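Local coordinates for protein Ca(2+)/H(+) antiporter ChaA (Bacillus subtilis subsp. subtilis, PDB 4KJR) that exports calcium across the cell membrane in exchange for external protons, working as a homotrimeric antiporter that leaves sodium and potassium alone, at residues 115-120 and 326-331; 237-241 and 347-351. The protein carries 2 engineered substitutions. All blocks are in the same frame, centred on the assembly; numbering follows the deposited sequence.

Overall arrangement
Interactions 1 and 2 lie near the two ends of helix 333-350. Segment 326-331 leads into that helix, whereas 347-351 is its last turn and the C-terminus of the chain. Their centres are 35 Å apart and their nearest atoms about 22 Å apart, and they do not touch. Along the sequence their segments alternate, with 115-120, 237-241, 326-331 and 347-351 following in that order. Interaction 1 pairs two interhelical loops, and interaction 2 sets the start of helix 239-256 against the helix end. Both are surface contacts that also touch a second subunit of the trimer. Their centres lie about 25 Å and 18 Å from the centre of the chain.

Interaction 1: 115-120 and 326-331; sequences YARQEF and DGDSNW. Engineered in segment 115-120: Ala116 (natural residue Lys).
With CG set trans to the backbone N (chi1 -163°), Asp328 reaches across to Glu119, and the end of the Tyr115 side chain turns toward Asn330 and Trp331. The frame is a pair of interhelical loops of a membrane antiporter, running roughly antiparallel (152°) without forming a sheet. The Asp328 side chain points toward the other loop and lies against it: OD2 is 3.9 Å from Glu119 CB, while Asp328 CA directs its C-H at Glu119 O. Arg117 is near, its NH2 4.6 Å from Asp328 OD2, too far for a salt bridge, although its positive charge may partly offset that of the carboxylate, which is negative. Were this acid an alanine, the loops would probably lose packing at Glu119, and Arg117 a nearby negative charge. Gly327 suits its place because its phi is positive. At the other end the flat ring of Tyr115 offers a broad surface, and Asn330 OD1 sits over its centre, 3.9 Å above the plane, with ring and amide planes 64° apart. Phe176 of a second subunit meets the Trp331 ring. Ser329 OG turns back to donate to Asp328 O at 2.9 Å, on a lone pair in the carbonyl plane.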
ATOM      1  N   TYR A 115     -13.894  18.153  20.338  1.00135.81           N
ATOM      2  CA  TYR A 115     -12.819  18.147  19.336  1.00141.22           C
ATOM      3  C   TYR A 115     -11.856  19.317  19.546  1.00150.29           C
ATOM      4  O   TYR A 115     -12.281  20.413  19.923  1.00157.23           O
ATOM      5  CB  TYR A 115     -13.399  18.184  17.916  1.00141.00           C
ATOM      6  CG  TYR A 115     -14.816  17.649  17.790  1.00143.99           C
ATOM      7  CD1 TYR A 115     -15.191  16.440  18.382  1.00144.66           C
ATOM      8  CD2 TYR A 115     -15.782  18.350  17.064  1.00145.72           C
ATOM      9  CE1 TYR A 115     -16.485  15.954  18.264  1.00144.97           C
ATOM     10  CE2 TYR A 115     -17.079  17.869  16.938  1.00143.82           C
ATOM     11  CZ  TYR A 115     -17.424  16.671  17.538  1.00144.63           C
ATOM     12  OH  TYR A 115     -18.709  16.191  17.413  1.00142.18           O
ATOM     13  N   ALA A 116     -10.568  19.086  19.291  1.00152.15           N
ATOM     14  CA  ALA A 116      -9.523  20.037  19.694  1.00157.26           C
ATOM     15  C   ALA A 116      -8.722  20.655  18.540  1.00158.44           C
ATOM     16  O   ALA A 116      -7.532  20.370  18.375  1.00161.84           O
ATOM     17  CB  ALA A 116      -8.591  19.388  20.711  1.00156.67           C
ATOM     18  N   ARG A 117      -9.376  21.532  17.777  1.00152.85           N
ATOM     19  CA  ARG A 117      -8.763  22.226  16.630  1.00150.67           C
ATOM     20  C   ARG A 117      -8.229  21.245  15.573  1.00149.38           C
ATOM     21  O   ARG A 117      -8.888  20.253  15.258  1.00147.01           O
ATOM     22  CB  ARG A 117      -7.665  23.212  17.071  1.00151.18           C
ATOM     23  CG  ARG A 117      -8.008  24.123  18.247  1.00150.78           C
ATOM     24  CD  ARG A 117      -7.480  23.587  19.575  1.00152.85           C
ATOM     25  NE  ARG A 117      -6.168  22.947  19.448  1.00155.88           N
ATOM     26  CZ  ARG A 117      -5.302  22.774  20.445  1.00153.38           C
ATOM     27  NH1 ARG A 117      -5.582  23.205  21.669  1.00150.01           N
ATOM     28  NH2 ARG A 117      -4.139  22.177  20.212  1.00150.72           N
ATOM     29  N   GLN A 118      -7.052  21.543  15.016  1.00148.80           N
ATOM     30  CA  GLN A 118      -6.390  20.677  14.030  1.00146.86           C
ATOM     31  C   GLN A 118      -4.870  20.644  14.245  1.00146.89           C
ATOM     32  O   GLN A 118      -4.155  21.562  13.835  1.00143.75           O
ATOM     33  CB  GLN A 118      -6.707  21.120  12.594  1.00142.17           C
ATOM     34  CG  GLN A 118      -8.158  20.965  12.159  1.00143.46           C
ATOM     35  CD  GLN A 118      -8.963  22.249  12.291  1.00145.25           C
ATOM     36  OE1 GLN A 118      -9.006  22.872  13.353  1.00144.45           O
ATOM     37  NE2 GLN A 118      -9.613  22.646  11.205  1.00147.92           N
ATOM     38  N   GLU A 119      -4.395  19.574  14.884  1.00146.42           N
ATOM     39  CA  GLU A 119      -2.979  19.398  15.235  1.00143.28           C
ATOM     40  C   GLU A 119      -2.612  17.900  15.218  1.00139.54           C
ATOM     41  O   GLU A 119      -3.505  17.061  15.200  1.00137.18           O
ATOM     42  CB  GLU A 119      -2.702  20.011  16.617  1.00146.51           C
ATOM     43  CG  GLU A 119      -1.840  21.270  16.615  1.00144.54           C
ATOM     44  CD  GLU A 119      -2.561  22.515  16.138  1.00145.36           C
ATOM     45  OE1 GLU A 119      -3.699  22.770  16.584  1.00145.88           O
ATOM     46  OE2 GLU A 119      -1.974  23.252  15.320  1.00144.67           O
ATOM     47  N   PHE A 120      -1.327  17.534  15.171  1.00137.55           N
ATOM     48  CA  PHE A 120      -0.186  18.425  14.964  1.00136.25           C
ATOM     49  C   PHE A 120       0.383  18.155  13.569  1.00129.32           C
ATOM     50  O   PHE A 120       1.181  17.235  13.372  1.00120.42           O
ATOM     51  CB  PHE A 120       0.867  18.201  16.058  1.00140.16           C
ATOM     52  CG  PHE A 120       0.380  18.533  17.445  1.00146.23           C
ATOM     53  CD1 PHE A 120       0.770  19.715  18.067  1.00150.26           C
ATOM     54  CD2 PHE A 120      -0.478  17.671  18.128  1.00149.59           C
ATOM     55  CE1 PHE A 120       0.316  20.032  19.341  1.00153.93           C
ATOM     56  CE2 PHE A 120      -0.940  17.985  19.398  1.00151.78           C
ATOM     57  CZ  PHE A 120      -0.538  19.165  20.008  1.00152.89           C
ATOM     58  N   ASP A 326      -4.315  15.327   9.031  1.00 98.86           N
ATOM     59  CA  ASP A 326      -4.675  16.632   9.581  1.00103.91           C
ATOM     60  C   ASP A 326      -4.956  16.562  11.079  1.00111.36           C
ATOM     61  O   ASP A 326      -4.488  17.407  11.850  1.00117.54           O
ATOM     62  CB  ASP A 326      -5.905  17.202   8.867  1.00108.38           C
ATOM     63  CG  ASP A 326      -5.702  17.375   7.366  1.00111.05           C
ATOM     64  OD1 ASP A 326      -5.967  18.489   6.860  1.00112.80           O
ATOM     65  OD2 ASP A 326      -5.297  16.406   6.689  1.00108.23           O
ATOM     66  N   GLY A 327      -5.726  15.551  11.482  1.00112.55           N
ATOM     67  CA  GLY A 327      -6.201  15.437  12.855  1.00114.46           C
ATOM     68  C   GLY A 327      -7.202  16.540  13.161  1.00120.66           C
ATOM     69  O   GLY A 327      -7.978  16.930  12.285  1.00117.35           O
ATOM     70  N   ASP A 328      -7.212  17.044  14.398  1.00127.97           N
ATOM     71  CA  ASP A 328      -6.411  16.518  15.509  1.00128.98           C
ATOM     72  C   ASP A 328      -6.944  15.151  15.943  1.00123.61           C
ATOM     73  O   ASP A 328      -6.172  14.210  16.144  1.00125.76           O
ATOM     74  CB  ASP A 328      -6.422  17.506  16.688  1.00131.39           C
ATOM     75  CG  ASP A 328      -5.314  17.242  17.710  1.00132.54           C
ATOM     76  OD1 ASP A 328      -4.479  16.335  17.507  1.00138.28           O
ATOM     77  OD2 ASP A 328      -5.276  17.961  18.728  1.00131.44           O
ATOM     78  N   SER A 329      -8.269  15.068  16.076  1.00116.13           N
ATOM     79  CA  SER A 329      -9.004  13.823  16.320  1.00107.60           C
ATOM     80  C   SER A 329     -10.497  14.080  16.240  1.00103.95           C
ATOM     81  O   SER A 329     -10.948  15.223  16.317  1.00105.84           O
ATOM     82  CB  SER A 329      -8.666  13.219  17.686  1.00106.62           C
ATOM     83  OG  SER A 329      -7.684  12.207  17.560  1.00107.69           O
ATOM     84  N   ASN A 330     -11.259  13.007  16.085  1.00106.24           N
ATOM     85  CA  ASN A 330     -12.708  13.078  16.068  1.00106.66           C
ATOM     86  C   ASN A 330     -13.283  12.096  17.081  1.00104.52           C
ATOM     87  O   ASN A 330     -12.585  11.193  17.539  1.00 98.47           O
ATOM     88  CB  ASN A 330     -13.232  12.780  14.660  1.00109.13           C
ATOM     89  CG  ASN A 330     -14.479  13.576  14.316  1.00112.71           C
ATOM     90  OD1 ASN A 330     -14.750  14.621  14.907  1.00114.96           O
ATOM     91  ND2 ASN A 330     -15.241  13.089  13.345  1.00115.16           N
ATOM     92  N   TRP A 331     -14.552  12.274  17.438  1.00111.53           N
ATOM     93  CA  TRP A 331     -15.224  11.371  18.378  1.00111.30           C
ATOM     94  C   TRP A 331     -15.154   9.941  17.911  1.00108.87           C
ATOM     95  O   TRP A 331     -15.048   9.021  18.726  1.00108.92           O
ATOM     96  CB  TRP A 331     -16.675  11.801  18.608  1.00112.87           C
ATOM     97  CG  TRP A 331     -17.615  11.463  17.470  1.00117.59           C
ATOM     98  CD1 TRP A 331     -17.816  12.172  16.284  1.00118.25           C
ATOM     99  CD2 TRP A 331     -18.515  10.302  17.375  1.00118.47           C
ATOM    100  NE1 TRP A 331     -18.748  11.550  15.491  1.00116.06           N
ATOM    101  CE2 TRP A 331     -19.207  10.423  16.084  1.00118.39           C
ATOM    102  CE3 TRP A 331     -18.804   9.215  18.197  1.00120.46           C
ATOM    103  CZ2 TRP A 331     -20.143   9.489  15.661  1.00120.19           C
ATOM    104  CZ3 TRP A 331     -19.749   8.279  17.757  1.00122.50           C
ATOM    105  CH2 TRP A 331     -20.401   8.416  16.521  1.00120.84           C
TER

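Interaction 2: 237-241 and 347-351; sequences WSELF and GFFLL
Phe241 lays one ring face against Phe349, whose CB sits 4.0 Å from the ring centroid and 19° off the normal, a CH-pi contact. A chi1 of 173° swings the Phe241 ring off the first turn of helix 239-256 onto the last turn of helix 333-350, and its CD2 comes 3.7 Å from Phe349 CA. The Phe349 ring is central to an aromatic cluster. Its edge points at the face of Phe241 (centroids 5.5 Å apart, planes at 60°), and its own face receives the edge of the five-membered ring of Trp237 in a second T-shaped pair, centroids 5.7 Å apart. A flat ring suits Phe349, since it gives its edge to Phe241 and its face to Trp237. Phe349 O lies over one face of the Trp237 indole, 3.8 Å above the plane and toward the rim, but the indole's fit on the last carbonyls is doubtful in the model. Ser238 is at the N-cap position of helix 239-256, though its side chain makes no capping bond; its OG makes a weak bond to Leu351 O (3.1 Å), an oxygen whose placement is uncertain. Around this junction of two helix ends, Phe348 packs on Val244 of helix 239-256, on Glu309 and Ala312 of helix 307-324, and edge-to-face with Phe146 of a second subunit; Met150 of that subunit touches Trp237 and Leu350.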
ATOM      1  N   TRP A 237      -8.862 -21.775  19.521  1.00132.91           N
ATOM      2  CA  TRP A 237      -7.535 -21.627  18.933  1.00125.99           C
ATOM      3  C   TRP A 237      -7.255 -20.152  18.852  1.00117.93           C
ATOM      4  O   TRP A 237      -8.150 -19.351  19.128  1.00115.16           O
ATOM      5  CB  TRP A 237      -7.494 -22.285  17.546  1.00130.22           C
ATOM      6  CG  TRP A 237      -8.770 -22.160  16.732  1.00127.24           C
ATOM      7  CD1 TRP A 237     -10.053 -21.864  17.195  1.00128.68           C
ATOM      8  CD2 TRP A 237      -8.934 -22.367  15.285  1.00127.17           C
ATOM      9  NE1 TRP A 237     -10.961 -21.859  16.169  1.00129.87           N
ATOM     10  CE2 TRP A 237     -10.362 -22.155  14.999  1.00129.78           C
ATOM     11  CE3 TRP A 237      -8.079 -22.696  14.240  1.00125.99           C
ATOM     12  CZ2 TRP A 237     -10.879 -22.268  13.715  1.00127.56           C
ATOM     13  CZ3 TRP A 237      -8.612 -22.797  12.947  1.00125.17           C
ATOM     14  CH2 TRP A 237      -9.978 -22.590  12.695  1.00125.62           C
ATOM     15  N   SER A 238      -6.029 -19.753  18.509  1.00110.68           N
ATOM     16  CA  SER A 238      -4.913 -20.662  18.266  1.00 98.21           C
ATOM     17  C   SER A 238      -3.647 -20.236  18.980  1.00 94.62           C
ATOM     18  O   SER A 238      -3.612 -19.199  19.654  1.00 89.56           O
ATOM     19  CB  SER A 238      -4.641 -20.776  16.765  1.00 20.00           C
ATOM     20  OG  SER A 238      -5.734 -21.379  16.093  1.00 20.00           O
ATOM     21  N   GLU A 239      -2.602 -21.045  18.828  1.00 92.10           N
ATOM     22  CA  GLU A 239      -1.295 -20.759  19.411  1.00 89.40           C
ATOM     23  C   GLU A 239      -0.821 -19.369  18.986  1.00 84.05           C
ATOM     24  O   GLU A 239      -0.274 -18.616  19.784  1.00 82.80           O
ATOM     25  CB  GLU A 239      -0.287 -21.822  18.976  1.00 90.54           C
ATOM     26  CG  GLU A 239       0.891 -22.007  19.919  1.00 95.89           C
ATOM     27  CD  GLU A 239       2.214 -22.055  19.177  1.00101.11           C
ATOM     28  OE1 GLU A 239       2.633 -20.997  18.655  1.00 96.15           O
ATOM     29  OE2 GLU A 239       2.827 -23.143  19.112  1.00104.51           O
ATOM     30  N   LEU A 240      -1.057 -19.040  17.721  1.00 81.72           N
ATOM     31  CA  LEU A 240      -0.654 -17.767  17.139  1.00 79.08           C
ATOM     32  C   LEU A 240      -1.487 -16.644  17.760  1.00 80.28           C
ATOM     33  O   LEU A 240      -0.946 -15.623  18.190  1.00 80.06           O
ATOM     34  CB  LEU A 240      -0.818 -17.782  15.617  1.00 20.00           C
ATOM     35  CG  LEU A 240       0.093 -18.740  14.847  1.00 20.00           C
ATOM     36  CD1 LEU A 240      -0.275 -18.762  13.372  1.00 20.00           C
ATOM     37  CD2 LEU A 240       1.554 -18.363  15.034  1.00 20.00           C
ATOM     38  N   PHE A 241      -2.797 -16.862  17.826  1.00 78.13           N
ATOM     39  CA  PHE A 241      -3.723 -15.962  18.501  1.00 76.00           C
ATOM     40  C   PHE A 241      -3.205 -15.497  19.877  1.00 74.84           C
ATOM     41  O   PHE A 241      -3.162 -14.289  20.155  1.00 68.09           O
ATOM     42  CB  PHE A 241      -5.091 -16.649  18.615  1.00 78.74           C
ATOM     43  CG  PHE A 241      -6.095 -15.894  19.438  1.00 81.95           C
ATOM     44  CD1 PHE A 241      -6.680 -16.486  20.556  1.00 82.85           C
ATOM     45  CD2 PHE A 241      -6.462 -14.591  19.099  1.00 80.10           C
ATOM     46  CE1 PHE A 241      -7.609 -15.794  21.321  1.00 83.73           C
ATOM     47  CE2 PHE A 241      -7.393 -13.897  19.858  1.00 81.91           C
ATOM     48  CZ  PHE A 241      -7.965 -14.500  20.971  1.00 85.84           C
ATOM     49  N   GLY A 347     -10.535 -12.066  13.472  1.00 72.92           N
ATOM     50  CA  GLY A 347      -9.902 -12.792  12.375  1.00 69.20           C
ATOM     51  C   GLY A 347      -8.762 -13.669  12.865  1.00 70.61           C
ATOM     52  O   GLY A 347      -8.668 -14.841  12.504  1.00 71.94           O
ATOM     53  N   PHE A 348      -7.896 -13.099  13.700  1.00 71.18           N
ATOM     54  CA  PHE A 348      -6.762 -13.834  14.254  1.00 69.00           C
ATOM     55  C   PHE A 348      -7.189 -14.988  15.148  1.00 71.74           C
ATOM     56  O   PHE A 348      -6.460 -15.963  15.285  1.00 71.79           O
ATOM     57  CB  PHE A 348      -5.809 -12.897  15.009  1.00 66.74           C
ATOM     58  CG  PHE A 348      -4.767 -12.264  14.131  1.00 63.65           C
ATOM     59  CD1 PHE A 348      -3.765 -13.035  13.553  1.00 63.90           C
ATOM     60  CD2 PHE A 348      -4.790 -10.906  13.876  1.00 63.32           C
ATOM     61  CE1 PHE A 348      -2.808 -12.463  12.733  1.00 60.17           C
ATOM     62  CE2 PHE A 348      -3.832 -10.323  13.062  1.00 63.88           C
ATOM     63  CZ  PHE A 348      -2.842 -11.103  12.486  1.00 62.32           C
ATOM     64  N   PHE A 349      -8.373 -14.870  15.751  1.00 78.17           N
ATOM     65  CA  PHE A 349      -8.919 -15.922  16.611  1.00 78.40           C
ATOM     66  C   PHE A 349      -9.460 -17.074  15.772  1.00 80.50           C
ATOM     67  O   PHE A 349      -9.263 -18.250  16.101  1.00 82.67           O
ATOM     68  CB  PHE A 349     -10.003 -15.353  17.532  1.00 80.29           C
ATOM     69  CG  PHE A 349     -10.932 -16.392  18.103  1.00 84.82           C
ATOM     70  CD1 PHE A 349     -10.468 -17.345  19.002  1.00 88.24           C
ATOM     71  CD2 PHE A 349     -12.280 -16.402  17.762  1.00 82.80           C
ATOM     72  CE1 PHE A 349     -11.326 -18.299  19.530  1.00 89.90           C
ATOM     73  CE2 PHE A 349     -13.140 -17.352  18.284  1.00 81.76           C
ATOM     74  CZ  PHE A 349     -12.663 -18.299  19.172  1.00 85.03           C
ATOM     75  N   LEU A 350     -10.126 -16.718  14.675  1.00 82.07           N
ATOM     76  CA  LEU A 350     -10.705 -17.693  13.757  1.00 76.81           C
ATOM     77  C   LEU A 350      -9.660 -18.594  13.095  1.00 76.84           C
ATOM     78  O   LEU A 350      -9.923 -19.767  12.851  1.00 85.06           O
ATOM     79  CB  LEU A 350     -11.600 -16.992  12.731  1.00 72.71           C
ATOM     80  CG  LEU A 350     -13.107 -16.938  13.044  1.00 72.81           C
ATOM     81  CD1 LEU A 350     -13.414 -16.881  14.534  1.00 70.88           C
ATOM     82  CD2 LEU A 350     -13.807 -15.795  12.313  1.00 70.40           C
ATOM     83  N   LEU A 351      -8.473 -18.058  12.829  1.00 70.83           N
ATOM     84  CA  LEU A 351      -7.357 -18.877  12.356  1.00 71.21           C
ATOM     85  C   LEU A 351      -6.924 -19.919  13.382  1.00 73.98           C
ATOM     86  O   LEU A 351      -6.289 -20.916  13.033  1.00 72.75           O
ATOM     87  CB  LEU A 351      -6.160 -18.005  11.968  1.00 66.40           C
ATOM     88  CG  LEU A 351      -6.222 -17.331  10.597  1.00 60.68           C
ATOM     89  CD1 LEU A 351      -5.122 -16.290  10.475  1.00 59.04           C
ATOM     90  CD2 LEU A 351      -6.101 -18.371   9.500  1.00 58.99           C
TER